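Glutamine cyclotransferase (PDB 3NOL) catalyses the cyclisation of N-terminal glutamine to pyroglutamate with release of ammonia, as a bacterial glutaminyl cyclase built as a beta-propeller. Local coordinates at residues 32-37 against 251-256; 38-43 against 59-64; 119-124 against 154-159; 148-153 against 160-165. All coordinates share one frame; numbering follows the deposited sequence. Where two conformers were deposited one is given.

Contact 1 of 4, residues 32-37 against 251-256; sequences QIVHSY and EITLTQ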
loop_
_atom_site.group_PDB
_atom_site.type_symbol
_atom_site.label_atom_id
_atom_site.label_comp_id
_atom_site.label_asym_id
_atom_site.label_seq_id
_atom_site.Cartn_x
_atom_site.Cartn_y
_atom_site.Cartn_z
ATOM N N GLN A 32 1.641 -13.150 -13.793
ATOM C CA GLN A 32 2.597 -13.083 -14.903
ATOM C C GLN A 32 3.265 -11.704 -14.858
ATOM O O GLN A 32 2.569 -10.671 -14.786
ATOM C CB GLN A 32 1.896 -13.226 -16.264
ATOM C CG GLN A 32 1.091 -14.504 -16.449
ATOM C CD GLN A 32 -0.296 -14.412 -15.840
ATOM O OE1 GLN A 32 -1.028 -13.436 -16.059
ATOM N NE2 GLN A 32 -0.667 -15.433 -15.063
ATOM N N ILE A 33 4.592 -11.696 -14.857
ATOM C CA ILE A 33 5.351 -10.436 -14.873
ATOM C C ILE A 33 5.330 -9.845 -16.272
ATOM O O ILE A 33 5.769 -10.501 -17.234
ATOM C CB ILE A 33 6.815 -10.629 -14.406
ATOM C CG1 ILE A 33 6.846 -11.087 -12.944
ATOM C CG2 ILE A 33 7.615 -9.338 -14.608
ATOM C CD1 ILE A 33 8.214 -11.527 -12.427
ATOM N N VAL A 34 4.818 -8.624 -16.384
ATOM C CA VAL A 34 4.808 -7.879 -17.653
ATOM C C VAL A 34 6.115 -7.099 -17.840
ATOM O O VAL A 34 6.727 -7.125 -18.928
ATOM C CB VAL A 34 3.593 -6.903 -17.733
ATOM C CG1 VAL A 34 3.568 -6.185 -19.106
ATOM C CG2 VAL A 34 2.281 -7.643 -17.493
ATOM N N HIS A 35 6.513 -6.393 -16.778
ATOM C CA HIS A 35 7.780 -5.672 -16.678
ATOM C C HIS A 35 8.281 -5.712 -15.239
ATOM O O HIS A 35 7.479 -5.834 -14.304
ATOM C CB HIS A 35 7.630 -4.194 -17.070
ATOM C CG HIS A 35 7.126 -3.984 -18.462
ATOM N ND1 HIS A 35 7.833 -4.382 -19.577
ATOM C CD2 HIS A 35 5.990 -3.406 -18.920
ATOM C CE1 HIS A 35 7.149 -4.067 -20.662
ATOM N NE2 HIS A 35 6.032 -3.469 -20.293
ATOM N N SER A 36 9.602 -5.608 -15.074
ATOM C CA SER A 36 10.217 -5.376 -13.765
ATOM C C SER A 36 10.909 -4.029 -13.848
ATOM O O SER A 36 11.616 -3.753 -14.828
ATOM C CB SER A 36 11.274 -6.444 -13.442
ATOM O OG SER A 36 10.701 -7.731 -13.498
ATOM N N TYR A 37 10.696 -3.195 -12.836
ATOM C CA TYR A 37 11.328 -1.885 -12.746
ATOM C C TYR A 37 12.208 -1.817 -11.500
ATOM O O TYR A 37 11.908 -2.480 -10.511
ATOM C CB TYR A 37 10.254 -0.797 -12.689
ATOM C CG TYR A 37 9.426 -0.743 -13.951
ATOM C CD1 TYR A 37 10.004 -0.359 -15.161
ATOM C CD2 TYR A 37 8.090 -1.129 -13.946
ATOM C CE1 TYR A 37 9.249 -0.323 -16.338
ATOM C CE2 TYR A 37 7.338 -1.117 -15.116
ATOM C CZ TYR A 37 7.931 -0.700 -16.304
ATOM O OH TYR A 37 7.183 -0.681 -17.467
ATOM N N GLU A 251 5.307 -5.124 -12.523
ATOM C CA GLU A 251 4.014 -4.917 -13.151
ATOM C C GLU A 251 3.511 -6.312 -13.526
ATOM O O GLU A 251 4.189 -7.044 -14.276
ATOM C CB GLU A 251 4.173 -4.036 -14.385
ATOM C CG GLU A 251 2.890 -3.862 -15.156
ATOM C CD GLU A 251 3.072 -3.038 -16.437
ATOM O OE1 GLU A 251 2.128 -3.040 -17.253
ATOM O OE2 GLU A 251 4.134 -2.403 -16.610
ATOM N N ILE A 252 2.358 -6.680 -12.977
ATOM C CA ILE A 252 1.844 -8.057 -13.124
ATOM C C ILE A 252 0.425 -8.117 -13.664
ATOM O O ILE A 252 -0.400 -7.238 -13.398
ATOM C CB ILE A 252 1.877 -8.860 -11.789
ATOM C CG1 ILE A 252 1.028 -8.169 -10.688
ATOM C CG2 ILE A 252 3.302 -9.128 -11.336
ATOM C CD1 ILE A 252 0.814 -9.083 -9.436
ATOM N N THR A 253 0.140 -9.179 -14.407
ATOM C CA THR A 253 -1.248 -9.551 -14.702
ATOM C C THR A 253 -1.630 -10.780 -13.855
ATOM O O THR A 253 -0.755 -11.446 -13.292
ATOM C CB THR A 253 -1.470 -9.805 -16.220
ATOM O OG1 THR A 253 -0.570 -10.819 -16.663
ATOM C CG2 THR A 253 -1.243 -8.497 -17.049
ATOM N N LEU A 254 -2.934 -11.037 -13.741
ATOM C CA LEU A 254 -3.462 -12.124 -12.909
ATOM C C LEU A 254 -4.260 -13.095 -13.745
ATOM O O LEU A 254 -4.992 -12.679 -14.644
ATOM C CB LEU A 254 -4.382 -11.563 -11.813
ATOM C CG LEU A 254 -3.734 -10.557 -10.883
ATOM C CD1 LEU A 254 -4.805 -10.066 -9.902
ATOM C CD2 LEU A 254 -2.555 -11.220 -10.174
ATOM N N THR A 255 -4.105 -14.385 -13.445
ATOM C CA THR A 255 -4.959 -15.422 -14.028
ATOM C C THR A 255 -5.425 -16.365 -12.941
ATOM O O THR A 255 -4.626 -16.780 -12.088
ATOM C CB THR A 255 -4.234 -16.248 -15.119
ATOM O OG1 THR A 255 -3.033 -16.816 -14.583
ATOM C CG2 THR A 255 -3.899 -15.371 -16.325
ATOM N N GLN A 256 -6.702 -16.736 -13.001
ATOM C CA GLN A 256 -7.256 -17.636 -12.001
ATOM C C GLN A 256 -6.641 -19.016 -12.158
ATOM O O GLN A 256 -6.590 -19.569 -13.266
ATOM C CB GLN A 256 -8.789 -17.705 -12.069
ATOM C CG GLN A 256 -9.367 -18.574 -10.940
ATOM C CD GLN A 256 -10.880 -18.719 -10.985
ATOM O OE1 GLN A 256 -11.586 -17.904 -11.572
ATOM N NE2 GLN A 256 -11.382 -19.770 -10.350
HETATM O O HOH W 1 4.447 -0.203 -18.058
#

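Contact 2 of 4, residues 38-43 against 59-64; sequences PHDTKA and TGLNGR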
loop_
_atom_site.group_PDB
_atom_site.type_symbol
_atom_site.label_atom_id
_atom_site.label_comp_id
_atom_site.label_asym_id
_atom_site.label_seq_id
_atom_site.Cartn_x
_atom_site.Cartn_y
_atom_site.Cartn_z
ATOM N N PRO A 38 13.306 -1.035 -11.543
ATOM C CA PRO A 38 14.176 -0.968 -10.366
ATOM C C PRO A 38 13.450 -0.428 -9.123
ATOM O O PRO A 38 12.670 0.544 -9.212
ATOM C CB PRO A 38 15.267 0.023 -10.783
ATOM C CG PRO A 38 15.208 0.108 -12.248
ATOM C CD PRO A 38 13.807 -0.205 -12.655
ATOM N N HIS A 39 13.685 -1.072 -7.982
ATOM C CA HIS A 39 13.245 -0.527 -6.690
ATOM C C HIS A 39 14.442 -0.401 -5.751
ATOM O O HIS A 39 15.408 -1.188 -5.826
ATOM C CB HIS A 39 12.144 -1.401 -6.073
ATOM C CG HIS A 39 11.586 -0.866 -4.782
ATOM N ND1 HIS A 39 11.852 -1.451 -3.568
ATOM C CD2 HIS A 39 10.755 0.180 -4.522
ATOM C CE1 HIS A 39 11.226 -0.786 -2.604
ATOM N NE2 HIS A 39 10.551 0.211 -3.159
ATOM N N ASP A 40 14.387 0.616 -4.900
ATOM C CA ASP A 40 15.473 0.940 -3.972
ATOM C C ASP A 40 15.600 -0.189 -2.941
ATOM O O ASP A 40 14.668 -0.457 -2.172
ATOM C CB ASP A 40 15.131 2.290 -3.307
ATOM C CG ASP A 40 16.219 2.792 -2.367
ATOM O OD1 ASP A 40 17.176 2.029 -2.032
ATOM O OD2 ASP A 40 16.069 3.951 -1.930
ATOM N N THR A 41 16.763 -0.843 -2.918
ATOM C CA THR A 41 16.960 -1.988 -2.001
ATOM C C THR A 41 17.168 -1.557 -0.551
ATOM O O THR A 41 17.282 -2.401 0.334
ATOM C CB THR A 41 18.142 -2.903 -2.437
ATOM O OG1 THR A 41 19.329 -2.115 -2.610
ATOM C CG2 THR A 41 17.816 -3.651 -3.718
ATOM N N LYS A 42 17.220 -0.250 -0.305
ATOM C CA LYS A 42 17.281 0.273 1.049
ATOM C C LYS A 42 15.918 0.806 1.526
ATOM O O LYS A 42 15.786 1.287 2.654
ATOM C CB LYS A 42 18.383 1.355 1.157
ATOM C CG LYS A 42 19.803 0.785 0.987
ATOM C CD LYS A 42 20.867 1.810 1.348
ATOM C CE LYS A 42 22.254 1.190 1.326
ATOM N NZ LYS A 42 22.610 0.655 -0.018
ATOM N N ALA A 43 14.902 0.696 0.669
ATOM C CA ALA A 43 13.598 1.291 0.933
ATOM C C ALA A 43 12.665 0.284 1.591
ATOM O O ALA A 43 12.171 -0.644 0.913
ATOM C CB ALA A 43 12.960 1.828 -0.381
ATOM N N THR A 59 8.512 5.476 2.720
ATOM C CA THR A 59 9.648 4.568 2.977
ATOM C C THR A 59 10.320 4.820 4.305
ATOM O O THR A 59 10.513 5.975 4.711
ATOM C CB THR A 59 10.784 4.688 1.907
ATOM O OG1 THR A 59 11.290 6.032 1.846
ATOM C CG2 THR A 59 10.313 4.250 0.552
ATOM N N GLY A 60 10.690 3.732 4.972
ATOM C CA GLY A 60 11.617 3.807 6.079
ATOM C C GLY A 60 12.965 3.713 5.383
ATOM O O GLY A 60 13.138 2.982 4.358
ATOM N N LEU A 61 13.889 4.538 5.850
ATOM C CA LEU A 61 15.230 4.590 5.286
ATOM C C LEU A 61 16.137 4.698 6.474
ATOM O O LEU A 61 16.160 5.751 7.137
ATOM C CB LEU A 61 15.396 5.815 4.358
ATOM C CG LEU A 61 14.600 5.752 3.045
ATOM C CD1 LEU A 61 14.657 7.094 2.294
ATOM C CD2 LEU A 61 15.121 4.600 2.170
ATOM N N ASN A 62 16.820 3.600 6.792
ATOM C CA ASN A 62 17.833 3.598 7.880
ATOM C C ASN A 62 17.452 4.437 9.135
ATOM O O ASN A 62 18.198 5.378 9.538
ATOM C CB ASN A 62 19.193 4.049 7.306
ATOM C CG ASN A 62 20.353 3.809 8.272
ATOM O OD1 ASN A 62 20.229 3.021 9.202
ATOM N ND2 ASN A 62 21.487 4.471 8.034
ATOM N N GLY A 63 16.292 4.123 9.721
ATOM C CA GLY A 63 15.853 4.729 11.007
ATOM C C GLY A 63 14.938 5.943 10.927
ATOM O O GLY A 63 14.350 6.356 11.940
ATOM N N ARG A 64 14.826 6.532 9.732
ATOM C CA ARG A 64 14.012 7.737 9.516
ATOM C C ARG A 64 13.004 7.429 8.421
ATOM O O ARG A 64 13.088 6.378 7.787
ATOM C CB ARG A 64 14.889 8.959 9.154
ATOM C CG ARG A 64 15.684 9.529 10.351
ATOM C CD ARG A 64 14.777 10.207 11.382
ATOM N NE ARG A 64 14.210 11.478 10.916
ATOM C CZ ARG A 64 14.843 12.652 10.926
ATOM N NH1 ARG A 64 14.225 13.734 10.455
ATOM N NH2 ARG A 64 16.106 12.748 11.378
HETATM O O HOH W 2 17.352 1.768 4.636
#

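Contact 3 of 4, residues 119-124 against 154-159; sequences QVRSFN and ESLTPV. With GOL (glycerol), chain E.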
loop_
_atom_site.group_PDB
_atom_site.type_symbol
_atom_site.label_atom_id
_atom_site.label_comp_id
_atom_site.label_asym_id
_atom_site.label_seq_id
_atom_site.Cartn_x
_atom_site.Cartn_y
_atom_site.Cartn_z
ATOM N N GLN A 119 3.227 20.338 4.319
ATOM C CA GLN A 119 2.245 19.852 5.310
ATOM C C GLN A 119 1.181 20.917 5.554
ATOM O O GLN A 119 1.512 22.105 5.782
ATOM C CB GLN A 119 2.922 19.440 6.621
ATOM C CG GLN A 119 1.946 19.112 7.753
ATOM C CD GLN A 119 2.659 18.701 9.036
ATOM O OE1 GLN A 119 3.789 18.220 8.996
ATOM N NE2 GLN A 119 2.005 18.902 10.178
ATOM N N VAL A 120 -0.085 20.507 5.477
ATOM C CA VAL A 120 -1.219 21.427 5.699
ATOM C C VAL A 120 -2.130 21.066 6.895
ATOM O O VAL A 120 -2.900 21.905 7.376
ATOM C CB VAL A 120 -2.068 21.629 4.417
ATOM C CG1 VAL A 120 -1.231 22.335 3.328
ATOM C CG2 VAL A 120 -2.675 20.290 3.914
ATOM N N ARG A 121 -2.012 19.836 7.388
ATOM C CA ARG A 121 -2.878 19.367 8.469
ATOM C C ARG A 121 -2.249 18.174 9.180
ATOM O O ARG A 121 -1.473 17.415 8.578
ATOM C CB ARG A 121 -4.245 18.979 7.892
ATOM C CG ARG A 121 -5.318 18.575 8.879
ATOM C CD ARG A 121 -6.585 18.272 8.105
ATOM N NE ARG A 121 -7.683 17.887 8.993
ATOM C CZ ARG A 121 -8.898 17.526 8.573
ATOM N NH1 ARG A 121 -9.184 17.493 7.275
ATOM N NH2 ARG A 121 -9.838 17.204 9.459
ATOM N N SER A 122 -2.560 18.061 10.474
ATOM C CA SER A 122 -2.397 16.810 11.208
ATOM C C SER A 122 -3.750 16.416 11.790
ATOM O O SER A 122 -4.567 17.278 12.146
ATOM C CB SER A 122 -1.361 16.932 12.332
ATOM O OG SER A 122 -1.093 15.641 12.878
ATOM N N PHE A 123 -3.986 15.113 11.891
ATOM C CA PHE A 123 -5.241 14.623 12.439
ATOM C C PHE A 123 -4.983 13.409 13.321
ATOM O O PHE A 123 -4.035 12.651 13.065
ATOM C CB PHE A 123 -6.243 14.293 11.315
ATOM C CG PHE A 123 -5.831 13.138 10.423
ATOM C CD1 PHE A 123 -6.369 11.853 10.632
ATOM C CD2 PHE A 123 -4.895 13.325 9.392
ATOM C CE1 PHE A 123 -5.996 10.784 9.798
ATOM C CE2 PHE A 123 -4.523 12.261 8.539
ATOM C CZ PHE A 123 -5.068 10.991 8.757
ATOM N N ASN A 124 -5.817 13.232 14.341
ATOM C CA ASN A 124 -5.699 12.061 15.213
ATOM C C ASN A 124 -6.574 10.914 14.721
ATOM O O ASN A 124 -7.596 11.127 14.065
ATOM C CB ASN A 124 -6.041 12.392 16.671
ATOM C CG ASN A 124 -5.019 13.296 17.322
ATOM O OD1 ASN A 124 -3.850 13.364 16.900
ATOM N ND2 ASN A 124 -5.454 14.017 18.347
ATOM N N GLU A 154 -13.233 14.538 4.707
ATOM C CA GLU A 154 -13.150 15.872 5.312
ATOM C C GLU A 154 -12.829 15.812 6.803
ATOM O O GLU A 154 -11.863 16.433 7.254
ATOM C CB GLU A 154 -14.402 16.680 4.999
ATOM C CG GLU A 154 -14.486 17.032 3.477
ATOM C CD GLU A 154 -13.279 17.850 2.981
ATOM O OE1 GLU A 154 -13.142 19.025 3.401
ATOM O OE2 GLU A 154 -12.459 17.327 2.178
ATOM N N SER A 155 -13.610 15.052 7.556
ATOM C CA SER A 155 -13.405 14.970 9.016
ATOM C C SER A 155 -12.239 14.051 9.370
ATOM O O SER A 155 -11.662 14.160 10.463
ATOM C CB SER A 155 -14.669 14.478 9.734
ATOM O OG SER A 155 -14.994 13.139 9.355
ATOM N N LEU A 156 -11.940 13.130 8.448
ATOM C CA LEU A 156 -10.909 12.097 8.603
ATOM C C LEU A 156 -11.205 11.257 9.843
ATOM O O LEU A 156 -10.307 10.942 10.622
ATOM C CB LEU A 156 -9.492 12.712 8.650
ATOM C CG LEU A 156 -9.047 13.390 7.337
ATOM C CD1 LEU A 156 -7.809 14.282 7.580
ATOM C CD2 LEU A 156 -8.803 12.350 6.202
ATOM N N THR A 157 -12.488 10.939 10.019
ATOM C CA THR A 157 -12.936 10.077 11.097
ATOM C C THR A 157 -13.699 8.913 10.469
ATOM O O THR A 157 -14.276 9.078 9.383
ATOM C CB THR A 157 -13.833 10.845 12.091
ATOM O OG1 THR A 157 -14.996 11.349 11.409
ATOM C CG2 THR A 157 -13.044 12.009 12.717
ATOM N N PRO A 158 -13.726 7.751 11.158
ATOM C CA PRO A 158 -14.394 6.586 10.592
ATOM C C PRO A 158 -15.933 6.697 10.541
ATOM O O PRO A 158 -16.584 7.023 11.527
ATOM C CB PRO A 158 -13.925 5.411 11.482
ATOM C CG PRO A 158 -13.195 6.005 12.651
ATOM C CD PRO A 158 -13.135 7.498 12.488
ATOM N N VAL A 159 -16.500 6.449 9.372
ATOM C CA VAL A 159 -17.961 6.441 9.218
ATOM C C VAL A 159 -18.511 5.037 8.940
ATOM O O VAL A 159 -19.739 4.823 9.008
ATOM C CB VAL A 159 -18.420 7.429 8.119
ATOM C CG1 VAL A 159 -18.131 8.883 8.537
ATOM C CG2 VAL A 159 -17.764 7.103 6.773
HETATM C C1 GOL E . -8.705 15.884 2.456
HETATM O O1 GOL E . -9.415 16.752 1.574
HETATM C C2 GOL E . -8.515 16.525 3.834
HETATM O O2 GOL E . -9.774 16.835 4.420
HETATM C C3 GOL E . -7.692 17.792 3.696
HETATM O O3 GOL E . -7.273 18.125 4.987
HETATM O O HOH W 3 -9.511 9.482 12.819
#

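Contact 4 of 4, residues 148-153 against 160-165; sequences LRFLDP and RTITVT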
loop_
_atom_site.group_PDB
_atom_site.type_symbol
_atom_site.label_atom_id
_atom_site.label_comp_id
_atom_site.label_asym_id
_atom_site.label_seq_id
_atom_site.Cartn_x
_atom_site.Cartn_y
_atom_site.Cartn_z
ATOM N N LEU A 148 -10.978 -2.986 8.978
ATOM C CA LEU A 148 -10.756 -1.847 8.070
ATOM C C LEU A 148 -11.716 -0.701 8.416
ATOM O O LEU A 148 -12.886 -0.936 8.750
ATOM C CB LEU A 148 -10.983 -2.250 6.604
ATOM C CG LEU A 148 -10.064 -3.309 5.978
ATOM C CD1 LEU A 148 -10.500 -3.617 4.526
ATOM C CD2 LEU A 148 -8.611 -2.793 6.017
ATOM N N ARG A 149 -11.227 0.528 8.309
ATOM C CA ARG A 149 -12.030 1.714 8.595
ATOM C C ARG A 149 -12.124 2.582 7.366
ATOM O O ARG A 149 -11.097 2.848 6.702
ATOM C CB ARG A 149 -11.399 2.520 9.724
ATOM C CG ARG A 149 -11.573 1.886 11.072
ATOM C CD ARG A 149 -10.697 2.619 12.084
ATOM N NE ARG A 149 -9.358 2.039 12.208
ATOM C CZ ARG A 149 -8.359 2.585 12.908
ATOM N NH1 ARG A 149 -7.197 1.955 12.998
ATOM N NH2 ARG A 149 -8.526 3.759 13.523
ATOM N N PHE A 150 -13.351 3.004 7.073
ATOM C CA PHE A 150 -13.632 3.929 5.977
ATOM C C PHE A 150 -13.754 5.306 6.592
ATOM O O PHE A 150 -14.670 5.531 7.404
ATOM C CB PHE A 150 -14.944 3.567 5.280
ATOM C CG PHE A 150 -14.907 2.268 4.529
ATOM C CD1 PHE A 150 -14.903 2.264 3.125
ATOM C CD2 PHE A 150 -14.896 1.046 5.211
ATOM C CE1 PHE A 150 -14.886 1.054 2.411
ATOM C CE2 PHE A 150 -14.859 -0.166 4.512
ATOM C CZ PHE A 150 -14.863 -0.172 3.112
ATOM N N LEU A 151 -12.859 6.212 6.194
ATOM C CA LEU A 151 -12.840 7.572 6.726
ATOM C C LEU A 151 -13.583 8.555 5.837
ATOM O O LEU A 151 -13.420 8.532 4.611
ATOM C CB LEU A 151 -11.405 8.070 6.931
ATOM C CG LEU A 151 -10.388 7.193 7.699
ATOM C CD1 LEU A 151 -9.042 7.916 7.867
ATOM C CD2 LEU A 151 -10.900 6.705 9.050
ATOM N N ASP A 152 -14.386 9.423 6.453
ATOM C CA ASP A 152 -14.910 10.592 5.759
ATOM C C ASP A 152 -13.688 11.448 5.416
ATOM O O ASP A 152 -12.884 11.710 6.288
ATOM C CB ASP A 152 -15.836 11.405 6.662
ATOM C CG ASP A 152 -16.358 12.630 5.962
ATOM O OD1 ASP A 152 -15.742 13.695 6.066
ATOM O OD2 ASP A 152 -17.376 12.500 5.255
ATOM N N PRO A 153 -13.520 11.833 4.140
ATOM C CA PRO A 153 -12.280 12.514 3.720
ATOM C C PRO A 153 -12.131 13.941 4.267
ATOM O O PRO A 153 -11.029 14.483 4.277
ATOM C CB PRO A 153 -12.381 12.537 2.184
ATOM C CG PRO A 153 -13.586 11.679 1.848
ATOM C CD PRO A 153 -14.461 11.632 3.025
ATOM N N ARG A 160 -17.619 4.108 8.575
ATOM C CA ARG A 160 -17.944 2.674 8.447
ATOM C C ARG A 160 -16.745 1.845 8.915
ATOM O O ARG A 160 -15.588 2.219 8.705
ATOM C CB ARG A 160 -18.289 2.263 7.017
ATOM C CG ARG A 160 -19.609 1.485 6.916
ATOM C CD ARG A 160 -19.559 0.122 6.184
ATOM N NE ARG A 160 -18.965 0.186 4.860
ATOM C CZ ARG A 160 -18.837 -0.841 4.013
ATOM N NH1 ARG A 160 -19.297 -2.056 4.298
ATOM N NH2 ARG A 160 -18.251 -0.630 2.852
ATOM N N THR A 161 -17.027 0.723 9.546
ATOM C CA THR A 161 -15.974 -0.144 10.063
ATOM C C THR A 161 -16.393 -1.561 9.728
ATOM O O THR A 161 -17.544 -1.965 10.019
ATOM C CB THR A 161 -15.811 0.061 11.591
ATOM O OG1 THR A 161 -15.511 1.438 11.868
ATOM C CG2 THR A 161 -14.724 -0.815 12.170
ATOM N N ILE A 162 -15.490 -2.314 9.093
ATOM C CA ILE A 162 -15.792 -3.704 8.722
ATOM C C ILE A 162 -14.689 -4.641 9.209
ATOM O O ILE A 162 -13.551 -4.217 9.393
ATOM C CB ILE A 162 -16.023 -3.883 7.191
ATOM C CG1 ILE A 162 -14.725 -3.650 6.398
ATOM C CG2 ILE A 162 -17.200 -2.985 6.724
ATOM C CD1 ILE A 162 -14.828 -3.911 4.867
ATOM N N THR A 163 -15.053 -5.907 9.409
ATOM C CA THR A 163 -14.121 -6.922 9.867
ATOM C C THR A 163 -13.894 -7.880 8.709
ATOM O O THR A 163 -14.855 -8.439 8.140
ATOM C CB THR A 163 -14.651 -7.659 11.123
ATOM O OG1 THR A 163 -14.857 -6.706 12.186
ATOM C CG2 THR A 163 -13.658 -8.712 11.606
ATOM N N VAL A 164 -12.628 -8.067 8.366
ATOM C CA VAL A 164 -12.278 -8.888 7.205
ATOM C C VAL A 164 -12.189 -10.357 7.588
ATOM O O VAL A 164 -11.587 -10.701 8.613
ATOM C CB VAL A 164 -10.983 -8.395 6.494
ATOM C CG1 VAL A 164 -10.629 -9.310 5.330
ATOM C CG2 VAL A 164 -11.166 -6.934 6.017
ATOM N N THR A 165 -12.788 -11.202 6.749
ATOM C CA THR A 165 -12.819 -12.645 7.009
ATOM C C THR A 165 -12.427 -13.442 5.768
ATOM O O THR A 165 -12.718 -13.031 4.637
ATOM C CB THR A 165 -14.197 -13.138 7.537
ATOM O OG1 THR A 165 -15.213 -12.936 6.541
ATOM C CG2 THR A 165 -14.585 -12.432 8.878
#

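Contact 1 of 4, residues 32-37 against 251-256
Gln-32 faces Thr-253 and Ile-33 faces Ile-252 across two antiparallel strand segments whose end-to-end directions are 174° apart. Gln-32 and Thr-253 form a hydrogen-bonded pair, and Ile-33 and Ile-252 a non-hydrogen-bonded one. Then the register slips by one. Val-34 and His-35 both face Glu-251, which makes a classic beta bulge. Glu-251 O takes a short bond from Val-34 N (2.7 Å) and a weak one from His-35 N (3.5 Å). Glu-251 N donates in return to His-35 O.

A second layer of polar bonds runs through side chains. Gln-32 is bent at chi2 (83°), which brings OE1 to Thr-253 and NE2 to Thr-255. Thr-253 OG1 donates to Gln-32 OE1 (2.7 Å). Gln-32 NE2 donates to Thr-255 OG1 (2.8 Å), and this bond is less straight, at 131°. Both ends of the amide are used, and together the two bonds hold its plane.

The carboxylate of Glu-251 reaches two aromatic edges. Its OE2 lies in plane at the rim of the His-35 ring, 3.1 Å from CD2. The same oxygen lies in the plane of the Tyr-37 ring at its edge, and the carboxylate is nearly coplanar with that ring. A water bridges Tyr-37 OH and Glu-251 OE2.

Apolar contact is modest. Val-34 CG2 meets Thr-253 CG2 at 3.7 Å.

The pair lies inside a mixed sheet. Strand 28-38 comes from the start of the chain and strand 248-256 from its end, consistent with the closure seen in beta-propellers. Strand 238-243 flanks the latter, where Arg-238 and Phe-240 touch Glu-251.

Contact 2 of 4, residues 38-43 against 59-64
Ala-43 and Thr-59 are the nearest backbone pair, CA to CA 5.5 Å, where a type I turn from Asp-40 to Ala-43 meets the end of strand 54-61.

The direct contact is small and made mostly by methyl groups. Ala-43 CB touches Thr-59 CG2 at 3.7 Å. Leu-61 adds one branch, CD2. Its CG stands anti to the carbonyl carbon (chi1 -69°), and CD2 reaches the loop. That methyl lies 3.4 Å from Lys-42 O and 3.8 Å from Ala-43 CA. It also approaches Asp-40 OD2 at the longer distance of 4.3 Å.

A water adds a polar bridge. It donates to Lys-42 O (2.6 Å) and accepts from Asn-62 N (2.9 Å), tying the loop to the type I' turn of Leu-61 to Arg-64.

Asp-40 shapes the loop from within. Its OD1 accepts from Lys-42 N at 2.9 Å, an Asx turn, with the donor well above the carboxylate plane. Its OD2 forms a salt bridge with Arg-68, so both carboxylate oxygens have partners.

The loop is the link from one blade of the beta-propeller to the next. It leads from strand 28-38 into strand 44-51, the first strand of the next four-stranded sheet. Strand 54-61 pairs with 44-51, and Gly-60 and Phe-44 are joined by backbone bonding. Strand 64-70 lies on the other side, where Ser-66 and Arg-68 touch Leu-61.

Contact 3 of 4, residues 119-124 against 154-159
Leu-156 CD1 lies between two flat groups, over one face of the Arg-121 guanidinium and over one face of the Phe-123 ring. It stands 3.5 Å above the guanidinium plane, over the centre. Over the ring it is offset toward the rim, a CH-pi contact 3.8 Å from the centroid. Glu-154 O and a glycerol O2 lie at the guanidinium edge, in its plane. This is a junction between neighbouring sheets of a beta-propeller. Strand 119-124 ends one four-stranded sheet, and 154-157 is the turn that leads into strand 158-166 of the next.

Arg-121 is extended from CG to NE, with CG anti to the backbone N (chi1 -175°). That extended chain carries the guanidinium to Glu-154, and NH1 and NH2 grip one oxygen end-on. NH1 to Glu-154 O is 2.9 Å and NH2 to Glu-154 O is 3.1 Å, both in the carbonyl plane. Two donors on one carbonyl fix how the guanidinium is turned, and Leu-156 covers a face of it.

Phe-123 has CG between the backbone N and carbonyl carbon (chi1 66°), and from there the ring turns a face to Leu-156 CD1. The two side chains cross at about a right angle.

The glycerol probably came from the crystallisation liquor. Its O3 accepts from Arg-121 NH1, and its O1 donates to Glu-154 OE2. At the other end of the junction one water donates to Asn-124 O and to Leu-156 O, at 2.8 Å each.

Contact 4 of 4, residues 148-153 against 160-165
A beta hairpin of the propeller, strands 147-151 and 158-166, holds this contact. The strand segments run antiparallel at 162°, with axes 4.8 Å apart. Leu-148 with Ile-162 and Phe-150 with Arg-160 are hydrogen-bonded pairs, and Arg-149 with Thr-161 is the non-hydrogen-bonded pair between them. Leu-148 and Ile-162 exchange two backbone bonds. Phe-150 N donates almost straight to Arg-160 O (2.9 Å), but the return bond from Arg-160 N to Phe-150 O is weak at 3.5 Å.

The side chains of Phe-150 and Arg-160 run alongside each other. The arginine is bent at chi2 (-127°) and chi3, which folds its guanidinium over the ring face. The two centres are 4.4 Å apart and the planes 28° from parallel, a stacked cation-pi pair. Arg-160 NH2 comes to 3.4 Å from Phe-150 CZ, and it also donates to Pro-199 O. Ile-162 CD1 meets the same ring at its edge, 3.8 Å from CE2.

Leu-148, on the same face as Phe-150, packs its CD1 on Val-164 CG2 at 3.7 Å, just past the paired residues. On the other face Arg-149 leads away from Thr-161 to a salt bridge with Asp-143 and a bond to Asp-126 O.

Strand 139-141 flanks strand 147-151, with Met-141 touching Arg-149 and Ile-140 touching Phe-150. Beyond the hairpin, Leu-174 of strand 174-175 packs on both Leu-148 and Val-164.

Overall arrangement
From the N terminus, strand 28-38 forms one half of contact 1, and residues 251-256 close it near the C terminus. Contact 1 therefore spans the whole set, and the other three lie within its long loop. Contact 2 follows at once in sequence and closes a short loop in the next sheet. Contacts 3 and 4 come later, in series after contact 2. They cross: segments 119-124, 148-153, 154-159 and 160-165 alternate. They also touch, through Val-159 N to Phe-150 O and Thr-157 O to Asp-152 N. Contact 3 joins two sheets, and contact 4 lies within the second. Contacts 1 and 3 lie on opposite sides of the chain's centre, about 35 Å apart between centres.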